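Local coordinates for ankyrin repeat domain-containing protein EMB506, chloroplastic (Arabidopsis thaliana, PDB 6JD6) that acts in the initial differentiation of proplastids during embryo development and is needed for correct margins of cotyledons and leaves, at residues 222-227 and 261-266. Sequence-based numbering, arbitrary orientation.
With SO4 (sulfate ion), chain C; SO4 (sulfate ion), chain H.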
loop_
_atom_site.group_PDB
_atom_site.type_symbol
_atom_site.label_atom_id
_atom_site.label_comp_id
_atom_site.label_asym_id
_atom_site.label_seq_id
_atom_site.Cartn_x
_atom_site.Cartn_y
_atom_site.Cartn_z
ATOM N N ARG A 222 -15.607 6.886 -8.297
ATOM C CA ARG A 222 -16.296 8.093 -8.788
ATOM C C ARG A 222 -15.400 8.998 -9.629
ATOM O O ARG A 222 -15.749 10.152 -9.892
ATOM C CB ARG A 222 -16.943 8.908 -7.651
ATOM C CG ARG A 222 -17.629 8.079 -6.562
ATOM C CD ARG A 222 -18.524 7.009 -7.164
ATOM N NE ARG A 222 -19.782 7.535 -7.684
ATOM C CZ ARG A 222 -20.630 6.820 -8.415
ATOM N NH1 ARG A 222 -20.327 5.568 -8.738
ATOM N NH2 ARG A 222 -21.769 7.353 -8.835
ATOM N N ASN A 223 -14.256 8.481 -10.062
ATOM C CA ASN A 223 -13.312 9.301 -10.816
ATOM C C ASN A 223 -13.630 9.391 -12.307
ATOM O O ASN A 223 -13.466 8.419 -13.051
ATOM C CB ASN A 223 -11.879 8.808 -10.618
ATOM C CG ASN A 223 -10.858 9.836 -11.056
ATOM O OD1 ASN A 223 -10.528 9.940 -12.239
ATOM N ND2 ASN A 223 -10.367 10.624 -10.103
ATOM N N ARG A 224 -14.071 10.569 -12.736
ATOM C CA ARG A 224 -14.450 10.800 -14.123
ATOM C C ARG A 224 -13.272 10.707 -15.097
ATOM O O ARG A 224 -13.393 10.102 -16.160
ATOM C CB ARG A 224 -15.150 12.157 -14.258
ATOM C CG ARG A 224 -16.511 12.212 -13.566
ATOM C CD ARG A 224 -17.023 13.642 -13.431
ATOM N NE ARG A 224 -16.197 14.435 -12.523
ATOM C CZ ARG A 224 -16.462 15.692 -12.176
ATOM N NH1 ARG A 224 -17.534 16.301 -12.662
ATOM N NH2 ARG A 224 -15.655 16.337 -11.344
ATOM N N ASP A 225 -12.141 11.310 -14.741
ATOM C CA ASP A 225 -10.964 11.292 -15.614
ATOM C C ASP A 225 -10.465 9.879 -15.910
ATOM O O ASP A 225 -10.168 9.547 -17.056
ATOM C CB ASP A 225 -9.820 12.118 -15.020
ATOM C CG ASP A 225 -10.044 13.607 -15.160
ATOM O OD1 ASP A 225 -10.929 14.007 -15.945
ATOM O OD2 ASP A 225 -9.325 14.379 -14.489
ATOM N N ILE A 226 -10.366 9.056 -14.872
ATOM C CA ILE A 226 -9.863 7.696 -15.039
ATOM C C ILE A 226 -10.887 6.787 -15.728
ATOM O O ILE A 226 -10.523 5.958 -16.565
ATOM C CB ILE A 226 -9.376 7.108 -13.701
ATOM C CG1 ILE A 226 -8.098 7.834 -13.263
ATOM C CG2 ILE A 226 -9.116 5.613 -13.825
ATOM C CD1 ILE A 226 -7.586 7.417 -11.903
ATOM N N THR A 227 -12.162 6.960 -15.393
ATOM C CA THR A 227 -13.234 6.256 -16.098
ATOM C C THR A 227 -13.163 6.557 -17.595
ATOM O O THR A 227 -13.212 5.647 -18.427
ATOM C CB THR A 227 -14.630 6.639 -15.555
ATOM O OG1 THR A 227 -14.757 6.203 -14.193
ATOM C CG2 THR A 227 -15.738 5.992 -16.391
ATOM N N TYR A 261 -24.517 11.145 -12.219
ATOM C CA TYR A 261 -24.992 11.485 -13.552
ATOM C C TYR A 261 -23.844 11.660 -14.545
ATOM O O TYR A 261 -23.940 11.221 -15.687
ATOM C CB TYR A 261 -25.869 12.739 -13.539
ATOM C CG TYR A 261 -26.434 13.041 -14.907
ATOM C CD1 TYR A 261 -27.480 12.291 -15.422
ATOM C CD2 TYR A 261 -25.902 14.054 -15.696
ATOM C CE1 TYR A 261 -27.994 12.547 -16.676
ATOM C CE2 TYR A 261 -26.414 14.320 -16.955
ATOM C CZ TYR A 261 -27.459 13.561 -17.437
ATOM O OH TYR A 261 -27.978 13.807 -18.686
ATOM N N ASP A 262 -22.765 12.303 -14.110
ATOM C CA ASP A 262 -21.604 12.498 -14.970
ATOM C C ASP A 262 -21.005 11.166 -15.395
ATOM O O ASP A 262 -20.648 10.980 -16.559
ATOM C CB ASP A 262 -20.537 13.342 -14.270
ATOM C CG ASP A 262 -20.924 14.801 -14.172
ATOM O OD1 ASP A 262 -21.831 15.227 -14.919
ATOM O OD2 ASP A 262 -20.318 15.523 -13.354
ATOM N N LEU A 263 -20.896 10.243 -14.445
ATOM C CA LEU A 263 -20.363 8.917 -14.728
ATOM C C LEU A 263 -21.264 8.142 -15.696
ATOM O O LEU A 263 -20.774 7.503 -16.632
ATOM C CB LEU A 263 -20.149 8.139 -13.426
ATOM C CG LEU A 263 -19.007 8.686 -12.560
ATOM C CD1 LEU A 263 -19.060 8.110 -11.159
ATOM C CD2 LEU A 263 -17.651 8.404 -13.202
ATOM N N VAL A 264 -22.574 8.209 -15.471
ATOM C CA VAL A 264 -23.545 7.566 -16.354
ATOM C C VAL A 264 -23.405 8.101 -17.776
ATOM O O VAL A 264 -23.419 7.344 -18.747
ATOM C CB VAL A 264 -24.992 7.791 -15.858
ATOM C CG1 VAL A 264 -26.004 7.519 -16.975
ATOM C CG2 VAL A 264 -25.278 6.922 -14.644
ATOM N N LYS A 265 -23.255 9.415 -17.883
ATOM C CA LYS A 265 -23.089 10.079 -19.167
ATOM C C LYS A 265 -21.858 9.550 -19.909
ATOM O O LYS A 265 -21.944 9.187 -21.078
ATOM C CB LYS A 265 -23.009 11.590 -18.955
ATOM C CG LYS A 265 -22.932 12.417 -20.215
ATOM C CD LYS A 265 -23.507 13.810 -19.981
ATOM C CE LYS A 265 -22.887 14.473 -18.754
ATOM N NZ LYS A 265 -23.387 15.867 -18.562
ATOM N N LEU A 266 -20.723 9.491 -19.220
ATOM C CA LEU A 266 -19.510 8.904 -19.781
ATOM C C LEU A 266 -19.731 7.469 -20.256
ATOM O O LEU A 266 -19.237 7.069 -21.309
ATOM C CB LEU A 266 -18.377 8.923 -18.751
ATOM C CG LEU A 266 -17.714 10.271 -18.465
ATOM C CD1 LEU A 266 -16.700 10.136 -17.339
ATOM C CD2 LEU A 266 -17.053 10.814 -19.724
HETATM S S SO4 C . -12.830 13.614 -11.261
HETATM O O1 SO4 C . -13.089 15.050 -11.213
HETATM O O2 SO4 C . -12.102 13.286 -12.485
HETATM O O3 SO4 C . -12.020 13.220 -10.114
HETATM O O4 SO4 C . -14.104 12.902 -11.206
HETATM S S SO4 H . -24.779 14.184 -9.720
HETATM O O1 SO4 H . -25.898 15.113 -9.859
HETATM O O2 SO4 H . -23.975 14.200 -10.941
HETATM O O3 SO4 H . -23.951 14.592 -8.587
HETATM O O4 SO4 H . -25.296 12.838 -9.488
#
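The second helices of ankyrin repeats 4 and 5 pack side by side, with L263 of helix 260-269 set between R222, R224 and T227. L263 CD1 lies over the centre of one face of the R222 guanidinium, 3.4 Å from CZ. R222 bends at chi2 and chi3, which brings that group across to the leucine. Its nitrogens bond to the backbone oxygens of V219, L250, A251 and F258, which satisfies its buried N-H groups and probably fixes its rotation. The other methyl, L263 CD2, meets T227 OG1 at 3.8 Å and R224 CG. One turn on, L266 CD1 touches R224 O at 3.5 Å. R222 ends the first helix of repeat 4 in a Schellman motif. N223 then N-caps the second: its OD1 accepts from I226 N at 2.8 Å, in the carbonyl plane. T227 OG1 donates to N223 O. At the surface R224 NH1 forms a salt bridge with D262 OD2, 3.0 Å long but bent (133°), on the anti side of the carboxylate and 32° out of its plane. R224 NE and NH2 bond to O4 and O1 of a sulfate, probably from the crystallisation liquor. At the helix N-terminus, R224 N bonds to sulfate O4 at 2.8 Å and D225 N to O2.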